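Local structure of putative iron-uptake ABC transport system,periplasmic iron-binding protein (Campylobacter jejuni, 3E13) at residues A[8-13]-A[268-273]; A[42-47]-A[51-56]; A[104-109]-A[117-122]. The protein binds a ferric ion in the periplasm and probably delivers it to an ABC transporter of the inner membrane for iron uptake. All coordinates share one frame; numbering follows the deposited sequence.

In the fold
From the N terminus, strand 3-8 runs into the loop that opens contact 1, whose other half, 268-273, arrives 255 residues later; this long closure brings the iron-binding loop against the turn between helix 260-268 and strand 273-274. Contacts 2 and 3 both fall within that span and follow one another without crossing. Contact 2 closes the short connection from helix 37-47 to strand 55-58. Contact 3 closes a short loop that leaves strand 97-109 and folds back beside it. Their centres lie about 38 Å apart on opposite sides of the chain's centre, yet both reach the same mixed sheet, while contact 1 lies about 22 and 23 Å from them, centre to centre.

Contact 1: residues A[8-13]-A[268-273]; sequences SARHYN and DSNYEF. With FE (Fe (III) ion), chain B.
Arg10 and Glu272 form an end-on salt bridge beside the ferric site of this periplasmic binding protein, where the loop after strand 3-8 meets the turn that follows helix 260-268. Guanidinium and carboxylate lie nearly coplanar, 19° apart. Arg10 NH2 reaches Glu272 OE1 at 3.1 Å, and Arg10 NH1 is shared between Glu272 OE1 and Glu272 OE2, all through syn lone pairs. After an extended chi2, a bend at chi3 (59°) turns the guanidinium of Arg10 toward Glu272. The carboxylate is gripped further: Asn270 ND2 donates to Glu272 OE1 at 2.8 Å with an N-H...O angle of 167°, coming from above the carboxylate plane, so OE1 accepts three bonds. Thr100 and Arg102 hold OE2, and Asp15 takes the NE of Arg10. Such a buried network of charges would probably keep the carboxylate ionised.

The iron is bound by His11 NE2 at 2.2 Å and by Tyr12 OH at 1.9 Å; Tyr143, Tyr199 and Tyr200 complete the site. Neighbouring residues in the chain thus supply two ligands, and each is positioned by a second shell. His11 ND1 donates to Ala9 O at 3.0 Å, which fixes the rotation of the imidazole and leaves NE2 to the metal. Arg102 also donates to the phenolic oxygen of Tyr12, linking ligand and salt-bridge network through one side chain.

Packing finishes the arrangement around the Tyr12 ring. CD1 of Tyr12 lies 3.3 Å above one face of the Arg10 guanidinium, toward its rim, while His11 CG sits over one face of the phenol. On the opposite face the amide of Asn270 is steeply inclined to the ring, its ND2 lying 3.4 Å above the ring plane, over the centre.

Contact 2: residues A[42-47]-A[51-56]; sequences KRLSLE and SPADIF
Glu47, in the last turn of helix 37-47, reaches Ser51 just beyond the turn that leads toward strand 55-58, part of the helix-to-strand connection in this alpha/beta half of the binding protein. Its CB packs against Ser51 CB at 3.6 Å, where the two backbones are closest: their CA atoms are 4.8 Å apart. CG stands anti to the carbonyl carbon (chi1 -69°), and the chain then runs extended to a carboxylate whose two oxygens have different tasks. OE1 accepts from Ser51 OG at 2.6 Å, the hydroxyl approaching nearly along the C-O axis, and also brushes Pro52 CD. OE2 receives the NE of Arg43, one helical turn back, at 2.8 Å and 157°; this salt bridge lies in the guanidinium plane but is tilted 32° from that of the carboxylate. Tyr7 of strand 3-8 gives OE1 a second hydrogen bond.

Ser51 OG is donor and acceptor at once. While donating to Glu47, it accepts from the backbone N of Ala53 at 3.1 Å, which defines an ST turn and holds the peptide bend around Pro52.

Beneath this polar layer Leu44 fills the angle between helix and strand with its two methyl branches. CD2 meets Ala53 CB at 3.7 Å and also lies near the serine hydroxyl; CD1 rests 4.1 Å above one face of the Phe56 ring, displaced toward its rim. Leu40 and Ile41, from the same helix, also touch that ring, so Phe56 packs under the helix from its strand position.

The apolar contacts of Leu44 thus join helix to strand, while the Glu47 carboxylate, bonded at both oxygens, ties the helix end to Ser51, and its bond to Arg43 probably helps keep the negative charge.

Contact 3: residues A[104-109]-A[117-122]; sequences RIIAYN and SKMKNY
Tyr122 and Arg104 meet through a single hydrogen bond, the phenolic OH donating to the backbone carbonyl of the strand. The distance from Tyr122 OH to Arg104 O is 2.6 Å, and the C=O...donor angle of 171° puts the hydroxyl almost straight ahead of the carbonyl, which lies near the plane of the ring at its edge. The tyrosine achieves this reach with CG anti to its carbonyl carbon (chi1 -64°), swinging the ring from the loop toward strand 97-109. His232 N also bonds to this hydroxyl, so the oxygen is held from two sequence-distant points of the fold.

Beside it, Ile106 and Met119 form the apolar part, crossing at about a right angle. In Met119 a chi1 of -179° carries CG toward the strand, and the bend at chi2 sets SD beside Ile106 CD1, while the terminal CE leads away from the isoleucine. Ile106 offers two branches: CD1 lies 3.9 Å from Met119 SD, and CG2 approaches Met119 CG at 4.1 Å.

The returning loop packs over one face of the mixed sheet, Met119 resting on side chains of three neighbouring strands: Ile106, Phe193 of strand 193-197 and Ile222 of strand 219-222, with strand 97-109 between the other two. Phe193 also touches Ile106, and Leu147 of helix 142-155 touches the Tyr122 side chain.

Contact 1: residues A[8-13]-A[268-273]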
loop_
_atom_site.group_PDB
_atom_site.type_symbol
_atom_site.label_atom_id
_atom_site.label_comp_id
_atom_site.label_asym_id
_atom_site.label_seq_id
_atom_site.Cartn_x
_atom_site.Cartn_y
_atom_site.Cartn_z
ATOM N N SER A 8 -4.726 12.200 5.235
ATOM C CA SER A 8 -4.515 10.771 5.089
ATOM C C SER A 8 -5.080 10.173 3.832
ATOM O O SER A 8 -6.250 10.375 3.507
ATOM C CB SER A 8 -5.091 10.029 6.280
ATOM O OG SER A 8 -4.930 8.612 6.074
ATOM N N ALA A 9 -4.229 9.444 3.111
ATOM C CA ALA A 9 -4.629 8.679 1.962
ATOM C C ALA A 9 -4.848 7.198 2.301
ATOM O O ALA A 9 -5.067 6.402 1.421
ATOM C CB ALA A 9 -3.625 8.849 0.808
ATOM N N ARG A 10 -4.779 6.858 3.586
ATOM C CA ARG A 10 -5.289 5.574 4.063
ATOM C C ARG A 10 -6.828 5.576 3.916
ATOM O O ARG A 10 -7.441 6.622 3.608
ATOM C CB ARG A 10 -4.817 5.283 5.487
ATOM C CG ARG A 10 -3.383 4.825 5.519
ATOM C CD ARG A 10 -2.841 4.576 6.911
ATOM N NE ARG A 10 -3.574 3.566 7.667
ATOM C CZ ARG A 10 -3.252 2.227 7.699
ATOM N NH1 ARG A 10 -2.227 1.728 7.005
ATOM N NH2 ARG A 10 -3.978 1.416 8.477
ATOM N N HIS A 11 -7.456 4.422 4.047
ATOM C CA HIS A 11 -8.863 4.281 3.718
ATOM C C HIS A 11 -9.463 3.098 4.479
ATOM O O HIS A 11 -10.092 2.202 3.884
ATOM C CB HIS A 11 -8.989 4.129 2.183
ATOM C CG HIS A 11 -7.873 3.322 1.575
ATOM N ND1 HIS A 11 -6.724 3.897 1.072
ATOM C CD2 HIS A 11 -7.715 1.977 1.430
ATOM C CE1 HIS A 11 -5.907 2.931 0.650
ATOM N NE2 HIS A 11 -6.500 1.760 0.837
ATOM N N TYR A 12 -9.246 3.127 5.799
ATOM C CA TYR A 12 -9.541 1.996 6.672
ATOM C C TYR A 12 -10.300 2.403 7.916
ATOM O O TYR A 12 -9.978 3.403 8.568
ATOM C CB TYR A 12 -8.243 1.324 7.105
ATOM C CG TYR A 12 -7.320 1.011 5.949
ATOM C CD1 TYR A 12 -6.095 1.674 5.814
ATOM C CD2 TYR A 12 -7.697 0.161 4.938
ATOM C CE1 TYR A 12 -5.249 1.444 4.765
ATOM C CE2 TYR A 12 -6.862 -0.065 3.879
ATOM C CZ TYR A 12 -5.644 0.540 3.779
ATOM O OH TYR A 12 -4.879 0.254 2.667
ATOM N N ASN A 13 -11.299 1.601 8.249
ATOM C CA ASN A 13 -12.043 1.793 9.482
ATOM C C ASN A 13 -11.198 1.639 10.716
ATOM O O ASN A 13 -11.413 2.308 11.714
ATOM C CB ASN A 13 -13.186 0.805 9.528
ATOM C CG ASN A 13 -14.441 1.405 9.099
ATOM O OD1 ASN A 13 -14.457 2.264 8.193
ATOM N ND2 ASN A 13 -15.520 1.043 9.774
ATOM N N ASP A 268 -4.057 -7.003 13.757
ATOM C CA ASP A 268 -5.248 -7.691 14.228
ATOM C C ASP A 268 -6.560 -7.214 13.589
ATOM O O ASP A 268 -7.486 -8.032 13.378
ATOM C CB ASP A 268 -5.375 -7.610 15.728
ATOM C CG ASP A 268 -4.447 -8.567 16.451
ATOM O OD1 ASP A 268 -3.520 -9.243 15.873
ATOM O OD2 ASP A 268 -4.558 -8.643 17.688
ATOM N N SER A 269 -6.645 -5.913 13.359
ATOM C CA SER A 269 -7.844 -5.281 12.865
ATOM C C SER A 269 -7.765 -4.850 11.392
ATOM O O SER A 269 -8.806 -4.753 10.759
ATOM C CB SER A 269 -8.230 -4.083 13.748
ATOM O OG SER A 269 -8.588 -4.572 15.056
ATOM N N ASN A 270 -6.564 -4.630 10.873
ATOM C CA ASN A 270 -6.389 -4.265 9.467
ATOM C C ASN A 270 -5.617 -5.253 8.628
ATOM O O ASN A 270 -5.495 -5.051 7.427
ATOM C CB ASN A 270 -5.823 -2.838 9.299
ATOM C CG ASN A 270 -6.409 -2.137 8.088
ATOM O OD1 ASN A 270 -7.645 -2.118 7.937
ATOM N ND2 ASN A 270 -5.552 -1.586 7.232
ATOM N N TYR A 271 -5.118 -6.334 9.239
ATOM C CA TYR A 271 -4.494 -7.436 8.548
ATOM C C TYR A 271 -3.232 -7.095 7.778
ATOM O O TYR A 271 -2.851 -7.833 6.899
ATOM C CB TYR A 271 -5.556 -8.183 7.699
ATOM C CG TYR A 271 -6.719 -8.531 8.629
ATOM C CD1 TYR A 271 -6.595 -9.543 9.573
ATOM C CD2 TYR A 271 -7.850 -7.735 8.684
ATOM C CE1 TYR A 271 -7.602 -9.783 10.461
ATOM C CE2 TYR A 271 -8.864 -7.993 9.547
ATOM C CZ TYR A 271 -8.735 -9.022 10.441
ATOM O OH TYR A 271 -9.729 -9.275 11.377
ATOM N N GLU A 272 -2.573 -6.025 8.209
ATOM C CA GLU A 272 -1.294 -5.618 7.629
ATOM C C GLU A 272 -0.167 -6.277 8.385
ATOM O O GLU A 272 -0.386 -6.895 9.436
ATOM C CB GLU A 272 -1.139 -4.112 7.636
ATOM C CG GLU A 272 -2.204 -3.376 6.816
ATOM C CD GLU A 272 -2.119 -1.874 6.954
ATOM O OE1 GLU A 272 -2.813 -1.330 7.836
ATOM O OE2 GLU A 272 -1.362 -1.268 6.174
ATOM N N PHE A 273 1.034 -6.198 7.831
ATOM C CA PHE A 273 2.252 -6.674 8.534
ATOM C C PHE A 273 2.801 -5.535 9.378
ATOM O O PHE A 273 3.061 -4.433 8.873
ATOM C CB PHE A 273 3.328 -7.151 7.546
ATOM C CG PHE A 273 2.883 -8.257 6.625
ATOM C CD1 PHE A 273 2.719 -8.021 5.291
ATOM C CD2 PHE A 273 2.722 -9.550 7.092
ATOM C CE1 PHE A 273 2.296 -9.067 4.436
ATOM C CE2 PHE A 273 2.303 -10.575 6.237
ATOM C CZ PHE A 273 2.116 -10.307 4.920
HETATM FE FE FE B . -5.293 -0.077 0.797
#

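Contact 2: residues A[42-47]-A[51-56]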
loop_
_atom_site.group_PDB
_atom_site.type_symbol
_atom_site.label_atom_id
_atom_site.label_comp_id
_atom_site.label_asym_id
_atom_site.label_seq_id
_atom_site.Cartn_x
_atom_site.Cartn_y
_atom_site.Cartn_z
ATOM N N LYS A 42 -1.515 17.531 -4.142
ATOM C CA LYS A 42 -1.822 18.776 -4.862
ATOM C C LYS A 42 -2.244 19.854 -3.869
ATOM O O LYS A 42 -1.788 21.022 -3.929
ATOM C CB LYS A 42 -2.918 18.519 -5.878
ATOM C CG LYS A 42 -3.305 19.742 -6.694
ATOM C CD LYS A 42 -3.956 19.355 -8.040
ATOM C CE LYS A 42 -3.196 20.005 -9.214
ATOM N NZ LYS A 42 -2.681 21.376 -8.871
ATOM N N ARG A 43 -3.114 19.461 -2.940
ATOM C CA ARG A 43 -3.564 20.372 -1.907
ATOM C C ARG A 43 -2.420 20.882 -1.035
ATOM O O ARG A 43 -2.319 22.073 -0.722
ATOM C CB ARG A 43 -4.599 19.657 -1.068
ATOM C CG ARG A 43 -5.192 20.393 0.020
ATOM C CD ARG A 43 -6.477 19.714 0.524
ATOM N NE ARG A 43 -6.947 20.382 1.710
ATOM C CZ ARG A 43 -7.980 20.005 2.436
ATOM N NH1 ARG A 43 -8.683 18.944 2.116
ATOM N NH2 ARG A 43 -8.292 20.709 3.486
ATOM N N LEU A 44 -1.557 19.976 -0.558
ATOM C CA LEU A 44 -0.402 20.427 0.181
ATOM C C LEU A 44 0.492 21.410 -0.583
ATOM O O LEU A 44 1.043 22.349 0.005
ATOM C CB LEU A 44 0.422 19.230 0.649
ATOM C CG LEU A 44 -0.188 18.408 1.793
ATOM C CD1 LEU A 44 0.531 17.048 1.906
ATOM C CD2 LEU A 44 -0.098 19.187 3.082
ATOM N N SER A 45 0.684 21.163 -1.873
ATOM C CA SER A 45 1.479 22.059 -2.724
ATOM C C SER A 45 0.862 23.440 -2.836
ATOM O O SER A 45 1.599 24.418 -2.687
ATOM C CB SER A 45 1.743 21.469 -4.118
ATOM O OG SER A 45 2.604 20.338 -4.029
ATOM N N LEU A 46 -0.444 23.506 -3.121
ATOM C CA LEU A 46 -1.145 24.788 -3.246
ATOM C C LEU A 46 -1.261 25.535 -1.928
ATOM O O LEU A 46 -1.134 26.752 -1.889
ATOM C CB LEU A 46 -2.522 24.590 -3.883
ATOM C CG LEU A 46 -2.422 24.240 -5.367
ATOM C CD1 LEU A 46 -3.747 23.671 -5.830
ATOM C CD2 LEU A 46 -1.920 25.422 -6.246
ATOM N N GLU A 47 -1.474 24.814 -0.823
ATOM C CA GLU A 47 -1.637 25.427 0.483
ATOM C C GLU A 47 -0.295 25.913 1.008
ATOM O O GLU A 47 -0.231 26.944 1.676
ATOM C CB GLU A 47 -2.292 24.429 1.461
ATOM C CG GLU A 47 -3.754 24.122 1.129
ATOM C CD GLU A 47 -4.398 23.073 2.024
ATOM O OE1 GLU A 47 -3.708 22.481 2.879
ATOM O OE2 GLU A 47 -5.603 22.835 1.853
ATOM N N SER A 51 -0.674 25.742 4.915
ATOM C CA SER A 51 -1.506 24.591 5.163
ATOM C C SER A 51 -1.668 24.384 6.670
ATOM O O SER A 51 -0.701 24.514 7.416
ATOM C CB SER A 51 -0.886 23.333 4.599
ATOM O OG SER A 51 -1.801 22.276 4.686
ATOM N N PRO A 52 -2.867 24.051 7.113
ATOM C CA PRO A 52 -3.032 23.616 8.515
ATOM C C PRO A 52 -2.435 22.225 8.754
ATOM O O PRO A 52 -2.287 21.842 9.899
ATOM C CB PRO A 52 -4.541 23.553 8.712
ATOM C CG PRO A 52 -5.183 24.038 7.461
ATOM C CD PRO A 52 -4.144 24.122 6.392
ATOM N N ALA A 53 -2.208 21.447 7.688
ATOM C CA ALA A 53 -1.690 20.079 7.892
ATOM C C ALA A 53 -0.497 20.028 8.795
ATOM O O ALA A 53 0.460 20.817 8.684
ATOM C CB ALA A 53 -1.337 19.432 6.552
ATOM N N ASP A 54 -0.485 19.011 9.671
ATOM C CA ASP A 54 0.663 18.629 10.456
ATOM C C ASP A 54 1.295 17.295 10.014
ATOM O O ASP A 54 2.497 17.105 10.157
ATOM C CB ASP A 54 0.268 18.447 11.928
ATOM C CG ASP A 54 -0.227 19.718 12.553
ATOM O OD1 ASP A 54 0.563 20.678 12.607
ATOM O OD2 ASP A 54 -1.385 19.824 12.964
ATOM N N ILE A 55 0.468 16.417 9.458
ATOM C CA ILE A 55 0.844 15.031 9.174
ATOM C C ILE A 55 0.267 14.647 7.808
ATOM O O ILE A 55 -0.896 14.966 7.489
ATOM C CB ILE A 55 0.302 14.081 10.298
ATOM C CG1 ILE A 55 1.056 14.279 11.621
ATOM C CG2 ILE A 55 0.243 12.635 9.828
ATOM C CD1 ILE A 55 2.402 13.620 11.675
ATOM N N PHE A 56 1.084 13.895 7.061
ATOM C CA PHE A 56 0.678 13.252 5.825
ATOM C C PHE A 56 0.836 11.748 6.042
ATOM O O PHE A 56 1.903 11.282 6.356
ATOM C CB PHE A 56 1.545 13.762 4.641
ATOM C CG PHE A 56 1.147 13.211 3.268
ATOM C CD1 PHE A 56 -0.204 13.069 2.906
ATOM C CD2 PHE A 56 2.117 12.853 2.323
ATOM C CE1 PHE A 56 -0.583 12.552 1.681
ATOM C CE2 PHE A 56 1.747 12.390 1.071
ATOM C CZ PHE A 56 0.394 12.248 0.737
#

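Contact 3: residues A[104-109]-A[117-122]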
loop_
_atom_site.group_PDB
_atom_site.type_symbol
_atom_site.label_atom_id
_atom_site.label_comp_id
_atom_site.label_asym_id
_atom_site.label_seq_id
_atom_site.Cartn_x
_atom_site.Cartn_y
_atom_site.Cartn_z
ATOM N N ARG A 104 1.789 -7.013 -2.565
ATOM C CA ARG A 104 0.888 -6.982 -3.689
ATOM C C ARG A 104 1.042 -8.336 -4.404
ATOM O O ARG A 104 2.085 -8.642 -5.017
ATOM C CB ARG A 104 1.163 -5.788 -4.599
ATOM C CG ARG A 104 0.012 -5.511 -5.549
ATOM C CD ARG A 104 -0.099 -4.082 -5.900
ATOM N NE ARG A 104 -1.326 -3.753 -6.625
ATOM C CZ ARG A 104 -2.531 -3.589 -6.066
ATOM N NH1 ARG A 104 -2.683 -3.779 -4.771
ATOM N NH2 ARG A 104 -3.611 -3.287 -6.790
ATOM N N ILE A 105 -0.004 -9.143 -4.282
ATOM C CA ILE A 105 0.027 -10.530 -4.745
ATOM C C ILE A 105 -0.944 -10.773 -5.856
ATOM O O ILE A 105 -1.647 -9.843 -6.315
ATOM C CB ILE A 105 -0.200 -11.498 -3.536
ATOM C CG1 ILE A 105 -1.510 -11.217 -2.792
ATOM C CG2 ILE A 105 0.989 -11.298 -2.525
ATOM C CD1 ILE A 105 -2.774 -11.613 -3.523
ATOM N N ILE A 106 -1.001 -12.010 -6.325
ATOM C CA ILE A 106 -1.970 -12.370 -7.375
ATOM C C ILE A 106 -2.942 -13.351 -6.712
ATOM O O ILE A 106 -2.533 -14.398 -6.196
ATOM C CB ILE A 106 -1.285 -12.993 -8.580
ATOM C CG1 ILE A 106 -0.298 -12.031 -9.229
ATOM C CG2 ILE A 106 -2.334 -13.441 -9.647
ATOM C CD1 ILE A 106 0.705 -12.715 -10.180
ATOM N N ALA A 107 -4.219 -12.998 -6.692
ATOM C CA ALA A 107 -5.228 -13.826 -6.032
ATOM C C ALA A 107 -5.983 -14.645 -7.081
ATOM O O ALA A 107 -6.224 -14.148 -8.192
ATOM C CB ALA A 107 -6.180 -12.980 -5.187
ATOM N N TYR A 108 -6.299 -15.902 -6.738
ATOM C CA TYR A 108 -7.148 -16.766 -7.589
ATOM C C TYR A 108 -8.322 -17.305 -6.760
ATOM O O TYR A 108 -8.331 -17.157 -5.543
ATOM C CB TYR A 108 -6.349 -17.892 -8.214
ATOM C CG TYR A 108 -5.737 -18.829 -7.218
ATOM C CD1 TYR A 108 -6.338 -20.037 -6.915
ATOM C CD2 TYR A 108 -4.549 -18.518 -6.590
ATOM C CE1 TYR A 108 -5.766 -20.889 -5.995
ATOM C CE2 TYR A 108 -3.970 -19.381 -5.685
ATOM C CZ TYR A 108 -4.613 -20.548 -5.366
ATOM O OH TYR A 108 -4.047 -21.440 -4.440
ATOM N N ASN A 109 -9.279 -17.953 -7.425
ATOM C CA ASN A 109 -10.422 -18.557 -6.743
ATOM C C ASN A 109 -10.077 -19.996 -6.361
ATOM O O ASN A 109 -10.017 -20.898 -7.213
ATOM C CB ASN A 109 -11.656 -18.510 -7.660
ATOM C CG ASN A 109 -12.939 -18.790 -6.927
ATOM O OD1 ASN A 109 -13.968 -18.073 -7.099
ATOM N ND2 ASN A 109 -12.923 -19.803 -6.123
ATOM N N SER A 117 0.201 -23.100 -12.318
ATOM C CA SER A 117 1.602 -23.443 -12.565
ATOM C C SER A 117 2.337 -22.442 -13.453
ATOM O O SER A 117 3.572 -22.364 -13.372
ATOM C CB SER A 117 1.720 -24.841 -13.195
ATOM O OG SER A 117 1.162 -24.825 -14.498
ATOM N N LYS A 118 1.614 -21.697 -14.291
ATOM C CA LYS A 118 2.227 -20.730 -15.239
ATOM C C LYS A 118 1.971 -19.275 -14.834
ATOM O O LYS A 118 2.334 -18.351 -15.562
ATOM C CB LYS A 118 1.721 -20.931 -16.671
ATOM C CG LYS A 118 1.807 -22.367 -17.197
ATOM C CD LYS A 118 3.210 -22.902 -17.198
ATOM C CE LYS A 118 3.287 -24.250 -17.976
ATOM N NZ LYS A 118 2.848 -25.364 -17.045
ATOM N N MET A 119 1.428 -19.073 -13.641
ATOM C CA MET A 119 1.237 -17.726 -13.129
ATOM C C MET A 119 2.103 -17.598 -11.860
ATOM O O MET A 119 1.620 -17.707 -10.744
ATOM C CB MET A 119 -0.235 -17.474 -12.844
ATOM C CG MET A 119 -0.553 -16.043 -12.311
ATOM S SD MET A 119 -0.079 -14.726 -13.400
ATOM C CE MET A 119 -1.454 -14.732 -14.584
ATOM N N LYS A 120 3.396 -17.448 -12.065
ATOM C CA LYS A 120 4.381 -17.513 -10.993
ATOM C C LYS A 120 5.072 -16.140 -10.672
ATOM O O LYS A 120 5.381 -15.886 -9.541
ATOM C CB LYS A 120 5.464 -18.544 -11.359
ATOM C CG LYS A 120 4.987 -19.982 -11.410
ATOM C CD LYS A 120 4.946 -20.562 -10.042
ATOM C CE LYS A 120 4.348 -21.983 -10.012
ATOM N NZ LYS A 120 4.114 -22.363 -8.582
ATOM N N ASN A 121 5.257 -15.287 -11.688
ATOM C CA ASN A 121 5.980 -14.037 -11.592
ATOM C C ASN A 121 5.104 -12.899 -12.100
ATOM O O ASN A 121 4.195 -13.148 -12.867
ATOM C CB ASN A 121 7.219 -14.120 -12.489
ATOM C CG ASN A 121 8.140 -15.274 -12.082
ATOM O OD1 ASN A 121 8.498 -15.401 -10.916
ATOM N ND2 ASN A 121 8.502 -16.139 -13.043
ATOM N N TYR A 122 5.416 -11.683 -11.699
ATOM C CA TYR A 122 4.701 -10.481 -12.207
ATOM C C TYR A 122 4.657 -10.504 -13.701
ATOM O O TYR A 122 3.615 -10.163 -14.266
ATOM C CB TYR A 122 5.249 -9.152 -11.650
ATOM C CG TYR A 122 5.052 -9.057 -10.155
ATOM C CD1 TYR A 122 6.117 -9.217 -9.288
ATOM C CD2 TYR A 122 3.764 -8.917 -9.602
ATOM C CE1 TYR A 122 5.934 -9.183 -7.895
ATOM C CE2 TYR A 122 3.560 -8.885 -8.220
ATOM C CZ TYR A 122 4.675 -8.990 -7.368
ATOM O OH TYR A 122 4.480 -9.047 -6.039
#